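Long-range contact in thiamine-binding periplasmic protein (Escherichia coli, PDB 2QRY), which captures thiamine, thiamine phosphate and thiamine diphosphate in the periplasm with high affinity and serves the ABC transporter for thiamine import: residues Y125-F130 and H243-E248. Residues are numbered along the deposited sequence; the frame is centred on the assembly and turned at random.
Sequences YGYFAF and HYLQVE. With TPS (thiamin phosphate), chain E.
The ring of Phe-128 lies across the extended side chain of Gln-246, its CZ 3.5 Å from Gln-246 CB and equally close to NE2. The two side chains cross at about a right angle, with ring and amide planes 67° apart. What fixes the amide's rotation lies outside the pair: OE1 bonds to Tyr-218 OH, a residue of the thiamine site, and NE2 to Asp-86. On the same side of the sheet, the Phe-128 and Tyr-244 side chains lie side by side, pointing the same way, with CD2 against CB. On the other face, Leu-245 touches two tyrosines, crossing each obliquely. With CG anti to its backbone N (chi1 168°), it carries CD1 to 3.7 Å from Tyr-127 CE1 and 4.0 Å from Tyr-125 CD1; Val-247 CG2 meets Tyr-125 CB beyond. Between these two layers of side chains the strands run antiparallel. Gly-126 and Gln-246 form a hydrogen-bonded pair, Gly-126 N to Gln-246 O 2.9 Å one way and Gln-246 N to Gly-126 O 3.0 Å the other. Farther along, the pairing loosens: Phe-128 N to Tyr-244 O is a weak bond of 3.4 Å, and a water sits between Phe-128 O and Tyr-244 N, though its contact to Phe-128 O is doubtfully short. His-243 closes this end with its side chain. ND1 donates to Phe-128 O at 2.9 Å, nearly straight at 166° and within the ring plane, while NE2 is held by Phe-239 N. At the opposite end Glu-248, bonded to Tyr-30 OH, lies against the thiazolium methyl CM4 of thiamin phosphate. Long central strands 121-133 and 243-252, pairing antiparallel beside the ligand, are consistent with the two-strand hinge between the lobes of type II periplasmic binding proteins.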
loop_
_atom_site.group_PDB
_atom_site.type_symbol
_atom_site.label_atom_id
_atom_site.label_comp_id
_atom_site.label_asym_id
_atom_site.label_seq_id
_atom_site.Cartn_x
_atom_site.Cartn_y
_atom_site.Cartn_z
ATOM N N TYR A 125 -5.455 -5.418 -3.093
ATOM C CA TYR A 125 -4.091 -5.932 -3.090
ATOM C C TYR A 125 -3.345 -5.514 -4.348
ATOM O O TYR A 125 -3.950 -5.090 -5.328
ATOM C CB TYR A 125 -4.092 -7.462 -2.949
ATOM C CG TYR A 125 -4.586 -8.218 -4.168
ATOM C CD1 TYR A 125 -3.693 -8.673 -5.140
ATOM C CD2 TYR A 125 -5.946 -8.479 -4.349
ATOM C CE1 TYR A 125 -4.137 -9.369 -6.260
ATOM C CE2 TYR A 125 -6.404 -9.176 -5.471
ATOM C CZ TYR A 125 -5.492 -9.619 -6.420
ATOM O OH TYR A 125 -5.931 -10.321 -7.522
ATOM N N GLY A 126 -2.024 -5.623 -4.304
ATOM C CA GLY A 126 -1.225 -5.245 -5.450
ATOM C C GLY A 126 0.207 -5.710 -5.318
ATOM O O GLY A 126 0.550 -6.462 -4.402
ATOM N N TYR A 127 1.050 -5.253 -6.236
ATOM C CA TYR A 127 2.447 -5.632 -6.231
ATOM C C TYR A 127 3.327 -4.408 -6.416
ATOM O O TYR A 127 3.155 -3.645 -7.366
ATOM C CB TYR A 127 2.703 -6.636 -7.349
ATOM C CG TYR A 127 1.799 -7.844 -7.265
ATOM C CD1 TYR A 127 2.115 -8.918 -6.431
ATOM C CD2 TYR A 127 0.608 -7.900 -7.994
ATOM C CE1 TYR A 127 1.266 -10.025 -6.323
ATOM C CE2 TYR A 127 -0.248 -8.996 -7.891
ATOM C CZ TYR A 127 0.091 -10.055 -7.053
ATOM O OH TYR A 127 -0.743 -11.144 -6.950
ATOM N N PHE A 128 4.265 -4.218 -5.493
ATOM C CA PHE A 128 5.174 -3.091 -5.576
ATOM C C PHE A 128 6.073 -3.273 -6.791
ATOM O O PHE A 128 6.519 -4.383 -7.094
ATOM C CB PHE A 128 6.036 -2.990 -4.315
ATOM C CG PHE A 128 5.243 -2.873 -3.048
ATOM C CD1 PHE A 128 4.389 -1.791 -2.841
ATOM C CD2 PHE A 128 5.347 -3.848 -2.062
ATOM C CE1 PHE A 128 3.651 -1.685 -1.673
ATOM C CE2 PHE A 128 4.613 -3.750 -0.886
ATOM C CZ PHE A 128 3.763 -2.669 -0.689
ATOM N N ALA A 129 6.336 -2.172 -7.481
ATOM C CA ALA A 129 7.182 -2.209 -8.655
ATOM C C ALA A 129 7.683 -0.808 -8.979
ATOM O O ALA A 129 7.073 0.187 -8.585
ATOM C CB ALA A 129 6.398 -2.766 -9.834
ATOM N N PHE A 130 8.801 -0.733 -9.693
ATOM C CA PHE A 130 9.335 0.552 -10.085
ATOM C C PHE A 130 8.704 0.987 -11.393
ATOM O O PHE A 130 8.712 0.247 -12.377
ATOM C CB PHE A 130 10.854 0.491 -10.234
ATOM C CG PHE A 130 11.585 0.465 -8.928
ATOM C CD1 PHE A 130 11.885 -0.737 -8.304
ATOM C CD2 PHE A 130 11.978 1.647 -8.322
ATOM C CE1 PHE A 130 12.570 -0.760 -7.089
ATOM C CE2 PHE A 130 12.664 1.633 -7.103
ATOM C CZ PHE A 130 12.957 0.423 -6.491
ATOM N N HIS A 243 7.840 -10.175 -7.494
ATOM C CA HIS A 243 7.436 -8.986 -6.751
ATOM C C HIS A 243 6.770 -9.260 -5.403
ATOM O O HIS A 243 6.126 -10.298 -5.205
ATOM C CB HIS A 243 6.519 -8.139 -7.629
ATOM C CG HIS A 243 7.191 -7.639 -8.870
ATOM N ND1 HIS A 243 7.375 -6.296 -9.129
ATOM C CD2 HIS A 243 7.782 -8.302 -9.892
ATOM C CE1 HIS A 243 8.055 -6.156 -10.253
ATOM N NE2 HIS A 243 8.316 -7.357 -10.735
ATOM N N TYR A 244 6.936 -8.314 -4.481
ATOM C CA TYR A 244 6.380 -8.433 -3.142
ATOM C C TYR A 244 4.901 -8.081 -3.128
ATOM O O TYR A 244 4.483 -7.081 -3.705
ATOM C CB TYR A 244 7.150 -7.536 -2.166
ATOM C CG TYR A 244 6.982 -7.947 -0.721
ATOM C CD1 TYR A 244 5.776 -7.731 -0.049
ATOM C CD2 TYR A 244 8.020 -8.582 -0.029
ATOM C CE1 TYR A 244 5.605 -8.137 1.284
ATOM C CE2 TYR A 244 7.861 -8.988 1.298
ATOM C CZ TYR A 244 6.651 -8.762 1.947
ATOM O OH TYR A 244 6.487 -9.152 3.256
ATOM N N LEU A 245 4.118 -8.914 -2.452
ATOM C CA LEU A 245 2.677 -8.728 -2.381
ATOM C C LEU A 245 2.199 -7.878 -1.226
ATOM O O LEU A 245 2.675 -8.016 -0.094
ATOM C CB LEU A 245 1.979 -10.089 -2.298
ATOM C CG LEU A 245 0.488 -10.090 -1.933
ATOM C CD1 LEU A 245 -0.348 -9.527 -3.073
ATOM C CD2 LEU A 245 0.057 -11.523 -1.631
ATOM N N GLN A 246 1.246 -6.998 -1.518
ATOM C CA GLN A 246 0.654 -6.162 -0.491
ATOM C C GLN A 246 -0.854 -6.373 -0.478
ATOM O O GLN A 246 -1.509 -6.355 -1.521
ATOM C CB GLN A 246 0.926 -4.668 -0.715
ATOM C CG GLN A 246 0.286 -3.809 0.380
ATOM C CD GLN A 246 0.308 -2.316 0.095
ATOM O OE1 GLN A 246 -0.214 -1.853 -0.924
ATOM N NE2 GLN A 246 0.902 -1.552 1.005
ATOM N N VAL A 247 -1.391 -6.582 0.716
ATOM C CA VAL A 247 -2.818 -6.733 0.897
ATOM C C VAL A 247 -3.140 -5.674 1.931
ATOM O O VAL A 247 -2.743 -5.793 3.086
ATOM C CB VAL A 247 -3.202 -8.119 1.466
ATOM C CG1 VAL A 247 -4.695 -8.170 1.714
ATOM C CG2 VAL A 247 -2.783 -9.224 0.502
ATOM N N GLU A 248 -3.835 -4.622 1.517
ATOM C CA GLU A 248 -4.188 -3.561 2.451
ATOM C C GLU A 248 -5.367 -4.025 3.282
ATOM O O GLU A 248 -6.221 -4.761 2.798
ATOM C CB GLU A 248 -4.543 -2.279 1.698
ATOM C CG GLU A 248 -3.470 -1.827 0.735
ATOM C CD GLU A 248 -3.659 -0.394 0.300
ATOM O OE1 GLU A 248 -3.092 0.509 0.962
ATOM O OE2 GLU A 248 -4.387 -0.170 -0.693
HETATM C CM2 TPS E . -1.233 6.078 -9.950
HETATM N N3 TPS E . -1.362 3.458 -3.923
HETATM C C2 TPS E . -0.636 4.554 -4.023
HETATM S S1 TPS E . 0.032 4.764 -2.448
HETATM C C5 TPS E . -0.694 3.341 -1.687
HETATM C C4 TPS E . -1.419 2.803 -2.729
HETATM C CM4 TPS E . -2.231 1.528 -2.533
HETATM C C6 TPS E . -0.472 2.949 -0.260
HETATM C C7 TPS E . 0.365 4.127 0.237
HETATM O O7 TPS E . 0.788 4.015 1.591
HETATM N N1A TPS E . -0.797 4.143 -8.495
HETATM C C2A TPS E . -1.477 5.275 -8.693
HETATM N N3A TPS E . -2.364 5.708 -7.799
HETATM C C4A TPS E . -2.610 5.022 -6.662
HETATM N N4A TPS E . -3.534 5.498 -5.750
HETATM C C5A TPS E . -1.901 3.804 -6.414
HETATM C C6A TPS E . -0.978 3.397 -7.393
HETATM C C7A TPS E . -2.106 2.948 -5.141
HETATM P P1 TPS E . 1.639 5.350 1.914
HETATM O O1 TPS E . 2.782 5.500 0.872
HETATM O O2 TPS E . 2.197 5.333 3.395
HETATM O O3 TPS E . 0.699 6.567 1.772
HETATM O O HOH W 1 7.822 -5.722 -5.434
#